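Local coordinates for protein glycine betaine/carnitine/choline ABC transporter (Staphylococcus aureus subsp. aureus Mu50, PDB 3O66) that probably binds glycine betaine, carnitine or choline outside the membrane and delivers it to an ABC transporter for uptake, at residues Val11-Leu16 with Pro42-Asn47; Thr52-Ala57 with Asn64-Arg69; Ile24-Arg29 with Glu266-Ala271; Gln104-Ser109 with Ser223-Asn228. One frame throughout, in Å; residues are numbered along the deposited sequence. Where two conformers were deposited one is given.

Interaction 1 (Val11-Leu16 with Pro42-Asn47); sequences VKITAL and PTLVNN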
loop_
_atom_site.group_PDB
_atom_site.type_symbol
_atom_site.label_atom_id
_atom_site.label_comp_id
_atom_site.label_asym_id
_atom_site.label_seq_id
_atom_site.Cartn_x
_atom_site.Cartn_y
_atom_site.Cartn_z
ATOM N N VAL A 11 -20.742 -10.009 -6.833
ATOM C CA VAL A 11 -19.651 -9.170 -6.352
ATOM C C VAL A 11 -18.351 -9.634 -7.025
ATOM O O VAL A 11 -17.988 -10.816 -7.010
ATOM C CB VAL A 11 -19.513 -9.231 -4.803
ATOM C CG1 VAL A 11 -18.303 -8.457 -4.346
ATOM C CG2 VAL A 11 -20.751 -8.665 -4.126
ATOM N N LYS A 12 -17.662 -8.686 -7.630
ATOM C CA LYS A 12 -16.383 -8.963 -8.226
ATOM C C LYS A 12 -15.376 -7.919 -7.733
ATOM O O LYS A 12 -15.643 -6.712 -7.776
ATOM C CB LYS A 12 -16.498 -8.944 -9.747
ATOM C CG LYS A 12 -17.332 -10.098 -10.322
ATOM C CD LYS A 12 -17.721 -9.779 -11.764
ATOM C CE LYS A 12 -18.570 -10.876 -12.386
ATOM N NZ LYS A 12 -17.679 -11.940 -12.942
ATOM N N ILE A 13 -14.236 -8.415 -7.266
ATOM C CA ILE A 13 -13.220 -7.629 -6.598
ATOM C C ILE A 13 -11.962 -7.581 -7.470
ATOM O O ILE A 13 -11.328 -8.632 -7.761
ATOM C CB ILE A 13 -12.833 -8.262 -5.225
ATOM C CG1 ILE A 13 -14.089 -8.511 -4.370
ATOM C CG2 ILE A 13 -11.749 -7.414 -4.527
ATOM C CD1 ILE A 13 -13.865 -9.341 -3.084
ATOM N N THR A 14 -11.552 -6.377 -7.844
ATOM C CA THR A 14 -10.354 -6.268 -8.649
ATOM C C THR A 14 -9.116 -6.487 -7.781
ATOM O O THR A 14 -9.055 -6.019 -6.605
ATOM C CB THR A 14 -10.201 -4.902 -9.303
ATOM O OG1 THR A 14 -9.965 -3.929 -8.272
ATOM C CG2 THR A 14 -11.414 -4.543 -10.100
ATOM N N ALA A 15 -8.145 -7.195 -8.351
ATOM C CA ALA A 15 -6.870 -7.390 -7.679
ATOM C C ALA A 15 -5.724 -7.212 -8.649
ATOM O O ALA A 15 -5.828 -7.613 -9.840
ATOM C CB ALA A 15 -6.821 -8.747 -7.051
ATOM N N LEU A 16 -4.639 -6.607 -8.150
ATOM C CA LEU A 16 -3.406 -6.434 -8.899
ATOM C C LEU A 16 -2.673 -7.774 -8.840
ATOM O O LEU A 16 -3.073 -8.667 -8.086
ATOM C CB LEU A 16 -2.517 -5.322 -8.263
ATOM C CG LEU A 16 -3.120 -3.913 -8.142
ATOM C CD1 LEU A 16 -2.186 -3.009 -7.344
ATOM C CD2 LEU A 16 -3.436 -3.305 -9.532
ATOM N N PRO A 42 -18.131 -13.696 -3.463
ATOM C CA PRO A 42 -17.474 -12.827 -4.443
ATOM C C PRO A 42 -16.396 -13.576 -5.233
ATOM O O PRO A 42 -15.857 -14.585 -4.747
ATOM C CB PRO A 42 -16.810 -11.765 -3.560
ATOM C CG PRO A 42 -17.607 -11.798 -2.278
ATOM C CD PRO A 42 -17.855 -13.260 -2.082
ATOM N N THR A 43 -16.089 -13.098 -6.435
ATOM C CA THR A 43 -14.947 -13.620 -7.183
ATOM C C THR A 43 -13.982 -12.485 -7.485
ATOM O O THR A 43 -14.349 -11.327 -7.385
ATOM C CB THR A 43 -15.373 -14.346 -8.483
ATOM O OG1 THR A 43 -15.979 -13.404 -9.368
ATOM C CG2 THR A 43 -16.375 -15.464 -8.154
ATOM N N LEU A 44 -12.752 -12.821 -7.854
ATOM C CA LEU A 44 -11.758 -11.808 -8.106
ATOM C C LEU A 44 -11.578 -11.592 -9.596
ATOM O O LEU A 44 -11.696 -12.533 -10.381
ATOM C CB LEU A 44 -10.404 -12.185 -7.488
ATOM C CG LEU A 44 -10.070 -11.828 -6.040
ATOM C CD1 LEU A 44 -11.158 -12.219 -5.026
ATOM C CD2 LEU A 44 -8.716 -12.448 -5.670
ATOM N N VAL A 45 -11.326 -10.339 -9.954
ATOM C CA VAL A 45 -10.825 -9.982 -11.284
ATOM C C VAL A 45 -9.346 -9.720 -11.044
ATOM O O VAL A 45 -8.930 -8.617 -10.666
ATOM C CB VAL A 45 -11.562 -8.768 -11.877
ATOM C CG1 VAL A 45 -10.984 -8.399 -13.242
ATOM C CG2 VAL A 45 -13.079 -9.073 -12.017
ATOM N N ASN A 46 -8.570 -10.776 -11.234
ATOM C CA ASN A 46 -7.224 -10.877 -10.697
ATOM C C ASN A 46 -6.172 -10.499 -11.731
ATOM O O ASN A 46 -6.481 -10.352 -12.919
ATOM C CB ASN A 46 -6.987 -12.315 -10.197
ATOM C CG ASN A 46 -6.140 -12.364 -8.931
ATOM O OD1 ASN A 46 -5.394 -11.415 -8.624
ATOM N ND2 ASN A 46 -6.212 -13.492 -8.211
ATOM N N ASN A 47 -4.941 -10.320 -11.243
ATOM C CA ASN A 47 -3.748 -10.026 -12.047
ATOM C C ASN A 47 -3.803 -8.773 -12.909
ATOM O O ASN A 47 -3.259 -8.751 -14.022
ATOM C CB ASN A 47 -3.359 -11.240 -12.897
ATOM C CG ASN A 47 -3.087 -12.469 -12.055
ATOM O OD1 ASN A 47 -3.660 -13.527 -12.296
ATOM N ND2 ASN A 47 -2.220 -12.332 -11.048
HETATM O O HOH W 1 -19.057 -12.821 -8.788
#
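The Asn46 side-chain amide reaches Ala15 through its oxygen, Asn46 OD1 standing 3.4 Å from Ala15 CB. The Asn46 CB points away from the other strand, and chi1 of -143° swings the amide back to it. Asn46 OD1 also accepts from Asn47 N at 2.9 Å and from NE2 of Gln22 in helix 19-35. Along the backbone, Val45 N donates to Ile13 O at 2.8 Å, Ala15 N to Val45 O, and Ile13 N to Thr43 O at 2.9 Å. With Thr43 N bonded to Val11 O at 3.0 Å, four bonds zip strands 12-16 and 43-48 in parallel, and CA-H...O contacts such as Lys12 CA to Thr43 O (3.2 Å) fill in between. This is the strand pair of a beta-alpha-beta unit whose helix 19-35 packs against the face bearing Ile13 and Leu44. There Val11 and Pro42 lie side by side, Val11 CG1 on Pro42 CB at 3.7 Å, and Ile13 CD1 touches the same Pro42 CB at 3.8 Å. On the other face Lys12 runs beside Thr43, whose OG1 shares a water with Val11 O. Backbone bonding thus sets the register, apolar contacts gather toward the helix, and the Asn46 oxygen, bonded to the next backbone N and to Gln22, ties the edge strand to that helix.

Interaction 2 (Thr52-Ala57 with Asn64-Arg69); sequences TIQHNA and NISGVR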
loop_
_atom_site.group_PDB
_atom_site.type_symbol
_atom_site.label_atom_id
_atom_site.label_comp_id
_atom_site.label_asym_id
_atom_site.label_seq_id
_atom_site.Cartn_x
_atom_site.Cartn_y
_atom_site.Cartn_z
ATOM N N THR A 52 -5.048 2.093 -12.639
ATOM C CA THR A 52 -5.841 2.531 -13.786
ATOM C C THR A 52 -6.732 1.378 -14.290
ATOM O O THR A 52 -7.925 1.574 -14.594
ATOM C CB THR A 52 -4.969 3.122 -14.910
ATOM O OG1 THR A 52 -4.269 4.256 -14.393
ATOM C CG2 THR A 52 -5.817 3.568 -16.100
ATOM N N ILE A 53 -6.168 0.180 -14.364
ATOM C CA ILE A 53 -6.944 -0.980 -14.821
ATOM C C ILE A 53 -8.038 -1.306 -13.784
ATOM O O ILE A 53 -9.173 -1.626 -14.154
ATOM C CB ILE A 53 -6.040 -2.239 -15.140
ATOM C CG1 ILE A 53 -4.824 -1.868 -16.026
ATOM C CG2 ILE A 53 -6.845 -3.404 -15.735
ATOM C CD1 ILE A 53 -5.105 -1.278 -17.367
ATOM N N GLN A 54 -7.709 -1.199 -12.493
ATOM C CA GLN A 54 -8.709 -1.439 -11.450
ATOM C C GLN A 54 -9.842 -0.455 -11.600
ATOM O O GLN A 54 -10.993 -0.852 -11.528
ATOM C CB GLN A 54 -8.124 -1.291 -10.041
ATOM C CG GLN A 54 -7.043 -2.303 -9.697
ATOM C CD GLN A 54 -6.924 -2.451 -8.193
ATOM O OE1 GLN A 54 -7.610 -3.275 -7.585
ATOM N NE2 GLN A 54 -6.054 -1.649 -7.591
ATOM N N HIS A 55 -9.490 0.833 -11.772
ATOM C CA HIS A 55 -10.455 1.923 -11.860
ATOM C C HIS A 55 -11.399 1.726 -13.038
ATOM O O HIS A 55 -12.630 1.855 -12.899
ATOM C CB HIS A 55 -9.731 3.261 -12.009
ATOM C CG HIS A 55 -10.653 4.431 -12.182
ATOM N ND1 HIS A 55 -11.526 4.842 -11.190
ATOM C CD2 HIS A 55 -10.837 5.275 -13.223
ATOM C CE1 HIS A 55 -12.210 5.889 -11.620
ATOM N NE2 HIS A 55 -11.815 6.170 -12.851
ATOM N N ASN A 56 -10.813 1.442 -14.199
ATOM C CA ASN A 56 -11.572 1.253 -15.410
ATOM C C ASN A 56 -12.538 0.083 -15.280
ATOM O O ASN A 56 -13.679 0.184 -15.748
ATOM C CB ASN A 56 -10.655 1.153 -16.639
ATOM C CG ASN A 56 -10.013 2.486 -16.986
ATOM O OD1 ASN A 56 -10.608 3.554 -16.766
ATOM N ND2 ASN A 56 -8.818 2.439 -17.568
ATOM N N ALA A 57 -12.116 -0.997 -14.623
ATOM C CA ALA A 57 -13.040 -2.082 -14.335
ATOM C C ALA A 57 -14.296 -1.622 -13.558
ATOM O O ALA A 57 -15.407 -2.021 -13.893
ATOM C CB ALA A 57 -12.338 -3.234 -13.588
ATOM N N ASN A 64 -17.107 -4.442 -9.027
ATOM C CA ASN A 64 -17.720 -3.427 -8.182
ATOM C C ASN A 64 -17.029 -3.156 -6.867
ATOM O O ASN A 64 -17.516 -2.315 -6.100
ATOM C CB ASN A 64 -19.221 -3.697 -7.980
ATOM C CG ASN A 64 -19.521 -5.160 -7.665
ATOM O OD1 ASN A 64 -18.623 -5.940 -7.313
ATOM N ND2 ASN A 64 -20.785 -5.544 -7.819
ATOM N N ILE A 65 -15.914 -3.858 -6.603
ATOM C CA ILE A 65 -15.051 -3.604 -5.434
ATOM C C ILE A 65 -13.597 -3.645 -5.933
ATOM O O ILE A 65 -13.291 -4.440 -6.790
ATOM C CB ILE A 65 -15.220 -4.672 -4.319
ATOM C CG1 ILE A 65 -16.626 -4.603 -3.694
ATOM C CG2 ILE A 65 -14.118 -4.551 -3.246
ATOM C CD1 ILE A 65 -16.909 -5.748 -2.685
ATOM N N SER A 66 -12.753 -2.719 -5.468
ATOM C CA SER A 66 -11.298 -2.865 -5.563
ATOM C C SER A 66 -10.781 -3.257 -4.178
ATOM O O SER A 66 -11.059 -2.557 -3.197
ATOM C CB SER A 66 -10.646 -1.556 -6.006
ATOM O OG SER A 66 -10.956 -1.255 -7.370
ATOM N N GLY A 67 -10.013 -4.348 -4.089
ATOM C CA GLY A 67 -9.533 -4.816 -2.779
ATOM C C GLY A 67 -8.673 -3.748 -2.114
ATOM O O GLY A 67 -8.845 -3.436 -0.922
ATOM N N VAL A 68 -7.762 -3.160 -2.889
ATOM C CA VAL A 68 -6.852 -2.149 -2.350
ATOM C C VAL A 68 -6.562 -1.087 -3.407
ATOM O O VAL A 68 -6.294 -1.399 -4.575
ATOM C CB VAL A 68 -5.532 -2.771 -1.736
ATOM C CG1 VAL A 68 -4.693 -3.399 -2.796
ATOM C CG2 VAL A 68 -4.739 -1.721 -0.956
ATOM N N ARG A 69 -6.709 0.162 -2.974
ATOM C CA ARG A 69 -6.401 1.323 -3.747
ATOM C C ARG A 69 -5.596 2.220 -2.846
ATOM O O ARG A 69 -5.758 2.179 -1.627
ATOM C CB ARG A 69 -7.735 1.996 -4.197
ATOM C CG ARG A 69 -8.580 1.057 -5.141
ATOM C CD ARG A 69 -8.014 0.971 -6.590
ATOM N NE ARG A 69 -8.257 2.232 -7.318
ATOM C CZ ARG A 69 -9.400 2.556 -7.943
ATOM N NH1 ARG A 69 -10.422 1.707 -8.002
ATOM N NH2 ARG A 69 -9.523 3.743 -8.536
HETATM O O HOH W 2 -6.998 -4.699 -5.315
HETATM O O HOH W 3 -12.545 3.118 -9.280
#
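One direct hydrogen bond crosses the contact: Gln54 NE2 donates to Val68 O at 3.0 Å, with the oxygen close to the plane of the amide. Ser51 OG is a further partner of NE2, while OE1 is hydrogen-bonded to Thr14 OG1 of strand 12-16. Two waters add bridges. One lies 2.7 Å from Gln54 OE1 and accepts from Val68 N at 3.0 Å; the other sits 2.8 Å from His55 ND1 and accepts from Arg69 NH1. Helix 51-60 here runs into strand 65-70, the second crossover of the lobe, in which the new strand is laid on the far side of strand 12-16 from strand 43-48, and Gly67 marks the corner where strand 65-70 is broken. Charge and polarity also organise Arg69 itself: Arg69 NH1 donates to Ser66 OG at 3.1 Å in the guanidinium plane, and NE forms a salt bridge with Asp74. Ser66 OG is in turn bonded to Thr14 OG1. Packing completes the set. Arg69 is folded at chi2 and chi3 (-75° and -72°), which brings its guanidinium back against helix 51-60, one face toward His55 N. The guanidinium plane stands 73° from the imidazole of His55, with Arg69 NH2 3.5 Å from His55 CB, while Arg69 CD passes 3.4 Å from Gln54 NE2.

Interaction 3 (Ile24-Arg29 with Glu266-Ala271); sequences ISHMLR and EPAVVA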
loop_
_atom_site.group_PDB
_atom_site.type_symbol
_atom_site.label_atom_id
_atom_site.label_comp_id
_atom_site.label_asym_id
_atom_site.label_seq_id
_atom_site.Cartn_x
_atom_site.Cartn_y
_atom_site.Cartn_z
ATOM N N ILE A 24 -5.439 -8.882 0.484
ATOM C CA ILE A 24 -6.591 -8.067 0.901
ATOM C C ILE A 24 -7.848 -8.342 0.059
ATOM O O ILE A 24 -8.957 -8.328 0.586
ATOM C CB ILE A 24 -6.249 -6.594 0.867
ATOM C CG1 ILE A 24 -4.994 -6.326 1.699
ATOM C CG2 ILE A 24 -7.431 -5.751 1.366
ATOM C CD1 ILE A 24 -4.393 -4.963 1.422
ATOM N N SER A 25 -7.687 -8.604 -1.237
ATOM C CA SER A 25 -8.856 -9.016 -2.062
ATOM C C SER A 25 -9.471 -10.336 -1.611
ATOM O O SER A 25 -10.701 -10.483 -1.552
ATOM C CB SER A 25 -8.497 -9.058 -3.547
ATOM O OG SER A 25 -8.032 -7.783 -3.935
ATOM N N HIS A 26 -8.622 -11.297 -1.253
ATOM C CA HIS A 26 -9.146 -12.565 -0.770
ATOM C C HIS A 26 -9.734 -12.400 0.603
ATOM O O HIS A 26 -10.664 -13.128 0.953
ATOM C CB HIS A 26 -8.058 -13.654 -0.732
ATOM C CG HIS A 26 -7.855 -14.312 -2.049
ATOM N ND1 HIS A 26 -8.801 -15.132 -2.623
ATOM C CD2 HIS A 26 -6.836 -14.233 -2.935
ATOM C CE1 HIS A 26 -8.364 -15.549 -3.798
ATOM N NE2 HIS A 26 -7.172 -15.018 -4.009
HETATM N N MSE A 27 -9.209 -11.444 1.372
HETATM C CA MSE A 27 -9.701 -11.209 2.718
HETATM C C MSE A 27 -11.118 -10.651 2.642
HETATM O O MSE A 27 -12.006 -11.135 3.354
HETATM C CB MSE A 27 -8.741 -10.283 3.475
HETATM C CG MSE A 27 -8.965 -10.169 4.939
HETATM SE SE MSE A 27 -7.702 -8.823 5.643
HETATM C CE MSE A 27 -5.978 -9.740 5.445
ATOM N N LEU A 28 -11.349 -9.712 1.713
ATOM C CA LEU A 28 -12.708 -9.187 1.489
ATOM C C LEU A 28 -13.627 -10.288 1.000
ATOM O O LEU A 28 -14.771 -10.385 1.446
ATOM C CB LEU A 28 -12.712 -8.027 0.480
ATOM C CG LEU A 28 -12.126 -6.707 0.993
ATOM C CD1 LEU A 28 -11.978 -5.734 -0.174
ATOM C CD2 LEU A 28 -12.993 -6.095 2.092
ATOM N N ARG A 29 -13.123 -11.147 0.112
ATOM C CA ARG A 29 -13.970 -12.215 -0.451
ATOM C C ARG A 29 -14.441 -13.145 0.674
ATOM O O ARG A 29 -15.643 -13.499 0.765
ATOM C CB ARG A 29 -13.213 -13.016 -1.536
ATOM C CG ARG A 29 -13.950 -14.278 -1.987
ATOM C CD ARG A 29 -13.100 -15.076 -2.985
ATOM N NE ARG A 29 -11.892 -15.662 -2.372
ATOM C CZ ARG A 29 -11.854 -16.823 -1.729
ATOM N NH1 ARG A 29 -12.953 -17.562 -1.602
ATOM N NH2 ARG A 29 -10.705 -17.262 -1.224
ATOM N N GLU A 266 -0.099 -19.262 -0.401
ATOM C CA GLU A 266 -1.168 -18.618 -1.176
ATOM C C GLU A 266 -1.774 -17.378 -0.470
ATOM O O GLU A 266 -2.109 -17.436 0.712
ATOM C CB GLU A 266 -2.276 -19.632 -1.464
ATOM C CG GLU A 266 -1.895 -20.683 -2.517
ATOM C CD GLU A 266 -1.678 -20.081 -3.902
ATOM O OE1 GLU A 266 -2.237 -18.996 -4.224
ATOM O OE2 GLU A 266 -0.945 -20.717 -4.675
ATOM N N PRO A 267 -1.930 -16.260 -1.197
ATOM C CA PRO A 267 -2.624 -15.095 -0.620
ATOM C C PRO A 267 -3.998 -15.441 0.005
ATOM O O PRO A 267 -4.336 -14.872 1.055
ATOM C CB PRO A 267 -2.787 -14.170 -1.808
ATOM C CG PRO A 267 -1.525 -14.471 -2.672
ATOM C CD PRO A 267 -1.346 -15.965 -2.526
ATOM N N ALA A 268 -4.755 -16.372 -0.604
ATOM C CA ALA A 268 -6.036 -16.783 -0.022
ATOM C C ALA A 268 -5.869 -17.481 1.341
ATOM O O ALA A 268 -6.704 -17.308 2.242
ATOM C CB ALA A 268 -6.823 -17.646 -0.980
ATOM N N VAL A 269 -4.788 -18.250 1.498
ATOM C CA VAL A 269 -4.492 -18.898 2.765
ATOM C C VAL A 269 -4.046 -17.872 3.798
ATOM O O VAL A 269 -4.463 -17.925 4.960
ATOM C CB VAL A 269 -3.433 -20.032 2.590
ATOM C CG1 VAL A 269 -2.999 -20.604 3.945
ATOM C CG2 VAL A 269 -3.988 -21.126 1.726
ATOM N N VAL A 270 -3.191 -16.932 3.389
ATOM C CA VAL A 270 -2.747 -15.881 4.311
ATOM C C VAL A 270 -3.964 -15.055 4.795
ATOM O O VAL A 270 -4.090 -14.739 6.005
ATOM C CB VAL A 270 -1.725 -14.945 3.612
ATOM C CG1 VAL A 270 -1.348 -13.719 4.517
ATOM C CG2 VAL A 270 -0.473 -15.745 3.136
ATOM N N ALA A 271 -4.847 -14.712 3.853
ATOM C CA ALA A 271 -6.053 -13.933 4.184
ATOM C C ALA A 271 -6.920 -14.679 5.214
ATOM O O ALA A 271 -7.365 -14.098 6.196
ATOM C CB ALA A 271 -6.889 -13.583 2.892
#
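The first turn of the C-terminal helix 267-277 packs across helix 19-35 of the opening beta-alpha-beta unit, Ala268 and Ala271 meeting His26 and Met27. The short helical segments cross at -57° with their axes 8.0 Å apart, a close approach that the small alanine side chains permit. Ala268 sits on the imidazole of His26: its CB is 3.6 Å from the ring centroid and only 12° off the normal, a CH-pi contact over the middle of one face. Pro267 flanks the ring, its CB 4.2 Å from His26 CD2. One turn further on, Ala271 CB settles against the backbone of the partner helix, 3.5 Å from Met27 N, and also touches the CB atoms of His26 and of Met27, a selenomethionine here, the latter at 3.8 Å. The ring is held at its edge by its own helix. Arg29 comes side-on, NE donating to His26 ND1 at 3.1 Å and NH2 to the same atom at 3.2 Å; the chain of Arg29, bent at chi3, turns its guanidinium so that ND1 lies in its plane. Arg29 NH2 lies 3.9 Å from Ala268 CB, at the guanidinium edge, and NH1 is in a salt bridge with Glu33. Leu44 of strand 43-48 also touches His26. No hydrogen bond crosses between segments 24-29 and 266-271; van der Waals and CH-pi packing carry the contact. Because ND1 accepts from a guanidinium, it is probably unprotonated, and the adjoining positive charge would tend to disfavour a doubly protonated ring.

Interaction 4 (Gln104-Ser109 with Ser223-Asn228); sequences QTFFDS and SAVATN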
loop_
_atom_site.group_PDB
_atom_site.type_symbol
_atom_site.label_atom_id
_atom_site.label_comp_id
_atom_site.label_asym_id
_atom_site.label_seq_id
_atom_site.Cartn_x
_atom_site.Cartn_y
_atom_site.Cartn_z
ATOM N N GLN A 104 -18.679 6.388 -5.954
ATOM C CA GLN A 104 -17.980 5.295 -5.265
ATOM C C GLN A 104 -17.558 5.733 -3.874
ATOM O O GLN A 104 -17.286 6.916 -3.619
ATOM C CB GLN A 104 -16.746 4.842 -6.036
ATOM C CG GLN A 104 -17.054 4.191 -7.403
ATOM C CD GLN A 104 -15.802 3.963 -8.249
ATOM O OE1 GLN A 104 -14.675 4.084 -7.761
ATOM N NE2 GLN A 104 -16.003 3.655 -9.532
ATOM N N THR A 105 -17.469 4.749 -2.985
ATOM C CA THR A 105 -16.993 4.975 -1.644
ATOM C C THR A 105 -15.537 4.528 -1.577
ATOM O O THR A 105 -15.217 3.326 -1.765
ATOM C CB THR A 105 -17.857 4.227 -0.630
ATOM O OG1 THR A 105 -19.167 4.819 -0.613
ATOM C CG2 THR A 105 -17.236 4.275 0.786
ATOM N N PHE A 106 -14.658 5.490 -1.329
ATOM C CA PHE A 106 -13.250 5.177 -1.052
ATOM C C PHE A 106 -13.196 5.083 0.477
ATOM O O PHE A 106 -13.328 6.100 1.146
ATOM C CB PHE A 106 -12.338 6.296 -1.631
ATOM C CG PHE A 106 -10.872 5.936 -1.727
ATOM C CD1 PHE A 106 -10.270 5.765 -2.978
ATOM C CD2 PHE A 106 -10.086 5.812 -0.574
ATOM C CE1 PHE A 106 -8.907 5.444 -3.090
ATOM C CE2 PHE A 106 -8.722 5.520 -0.667
ATOM C CZ PHE A 106 -8.136 5.331 -1.938
ATOM N N PHE A 107 -13.029 3.864 1.022
ATOM C CA PHE A 107 -13.163 3.644 2.483
ATOM C C PHE A 107 -12.043 4.297 3.263
ATOM O O PHE A 107 -10.991 4.659 2.698
ATOM C CB PHE A 107 -13.253 2.151 2.817
ATOM C CG PHE A 107 -14.597 1.549 2.482
ATOM C CD1 PHE A 107 -15.550 1.348 3.488
ATOM C CD2 PHE A 107 -14.918 1.226 1.164
ATOM C CE1 PHE A 107 -16.801 0.809 3.188
ATOM C CE2 PHE A 107 -16.171 0.690 0.839
ATOM C CZ PHE A 107 -17.105 0.474 1.848
ATOM N N ASP A 108 -12.294 4.512 4.550
ATOM C CA ASP A 108 -11.213 4.838 5.485
ATOM C C ASP A 108 -10.131 3.752 5.364
ATOM O O ASP A 108 -10.430 2.625 5.019
ATOM C CB ASP A 108 -11.717 4.918 6.918
ATOM C CG ASP A 108 -12.528 6.192 7.199
ATOM O OD1 ASP A 108 -12.568 7.120 6.363
ATOM O OD2 ASP A 108 -13.130 6.257 8.283
ATOM N N SER A 109 -8.883 4.108 5.653
ATOM C CA SER A 109 -7.774 3.206 5.421
ATOM C C SER A 109 -7.785 1.938 6.233
ATOM O O SER A 109 -8.234 1.910 7.407
ATOM C CB SER A 109 -6.434 3.939 5.612
ATOM O OG SER A 109 -5.321 3.056 5.431
ATOM N N SER A 223 -6.867 1.600 1.015
ATOM C CA SER A 223 -8.280 1.393 1.373
ATOM C C SER A 223 -8.950 0.520 0.346
ATOM O O SER A 223 -8.457 0.422 -0.782
ATOM C CB SER A 223 -9.056 2.715 1.357
ATOM O OG SER A 223 -8.526 3.696 2.238
ATOM N N ALA A 224 -10.092 -0.069 0.730
ATOM C CA ALA A 224 -11.028 -0.657 -0.210
ATOM C C ALA A 224 -11.775 0.463 -0.954
ATOM O O ALA A 224 -11.906 1.541 -0.418
ATOM C CB ALA A 224 -12.032 -1.479 0.555
ATOM N N VAL A 225 -12.236 0.181 -2.179
ATOM C CA VAL A 225 -13.240 0.993 -2.906
ATOM C C VAL A 225 -14.395 0.077 -3.307
ATOM O O VAL A 225 -14.182 -1.071 -3.684
ATOM C CB VAL A 225 -12.610 1.670 -4.144
ATOM C CG1 VAL A 225 -13.696 2.447 -5.021
ATOM C CG2 VAL A 225 -11.470 2.603 -3.703
ATOM N N ALA A 226 -15.621 0.582 -3.207
ATOM C CA ALA A 226 -16.793 -0.136 -3.679
ATOM C C ALA A 226 -17.661 0.886 -4.428
ATOM O O ALA A 226 -17.694 2.077 -4.065
ATOM C CB ALA A 226 -17.557 -0.761 -2.523
ATOM N N THR A 227 -18.353 0.445 -5.476
ATOM C CA THR A 227 -19.346 1.343 -6.115
ATOM C C THR A 227 -20.531 1.527 -5.193
ATOM O O THR A 227 -20.913 0.610 -4.420
ATOM C CB THR A 227 -19.843 0.801 -7.454
ATOM O OG1 THR A 227 -20.559 -0.423 -7.228
ATOM C CG2 THR A 227 -18.663 0.578 -8.400
ATOM N N ASN A 228 -21.115 2.713 -5.228
ATOM C CA ASN A 228 -22.298 2.957 -4.413
ATOM C C ASN A 228 -23.544 2.226 -4.943
ATOM O O ASN A 228 -24.469 1.912 -4.170
ATOM C CB ASN A 228 -22.505 4.473 -4.182
ATOM C CG ASN A 228 -21.405 5.049 -3.298
ATOM O OD1 ASN A 228 -20.798 4.316 -2.512
ATOM N ND2 ASN A 228 -21.122 6.339 -3.433
HETATM O O HOH W 4 -10.390 0.092 3.544
#
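Phe106 and Val225 meet obliquely, Phe106 CD1 lying 3.5 Å from Val225 CG2, on a face of the sheet that helix 87-102 covers. On the opposite face Phe107 turns its ring edge to the other strand: Phe107 CE2 is 3.9 Å from Ala226 CB, and CD2 is 4.0 Å from Ala224 CB. Thr105 CG2, in the same segment, stands over the centre of one face of this ring. The chi1 of Thr105, -67°, directs CG2 there and leaves OG1 beside the backbone N. Strand 104-106 is an edge of a five-stranded sheet of order 2-1-3-5-4, in which strand 222-227 alone runs opposite to the rest, as in type II substrate-binding proteins; strand 222-227 is laid beside it after the chain has returned from the second lobe. Thr105 and Ala226 form a hydrogen-bonded pair, Thr105 N to Ala226 O at 2.9 Å and Ala226 N to Thr105 O at 3.1 Å. Phe107 N continues the ladder to Ala224 O at 3.0 Å. The polar ends follow. Ser223 OG donates to Phe107 O at 2.7 Å from above its carbonyl plane, 41° out of it, and a water joins Asp108 O to Ala224 N. At the other end Thr105 OG1 donates to Asn228 OD1 at 2.6 Å, in the carbonyl plane and on a lone pair, just where Thr227 caps helix 228-233 through its bond to Leu230 N.

Overall arrangement
From the N terminus, interaction 1 closes a loop of 25 residues holding helix 19-35 and pairs strand 12-16 with the edge strand 43-48. Interaction 2 follows in series, closing a loop of only six residues between helix 51-60 and strand 65-70. Interaction 4 comes later still and encloses 113 residues, including the strands of the second sheet; it forms the far edge of the first. Interaction 3 spans 236 residues: it crosses interaction 1, encloses interactions 2 and 4, and brings the C-terminal helix back onto helix 19-35. Strand 65-70, bonded to both 12-16 and 222-227, links the strand pairs of interactions 1 and 4 in one sheet, on which interaction 2 seats helix 51-60.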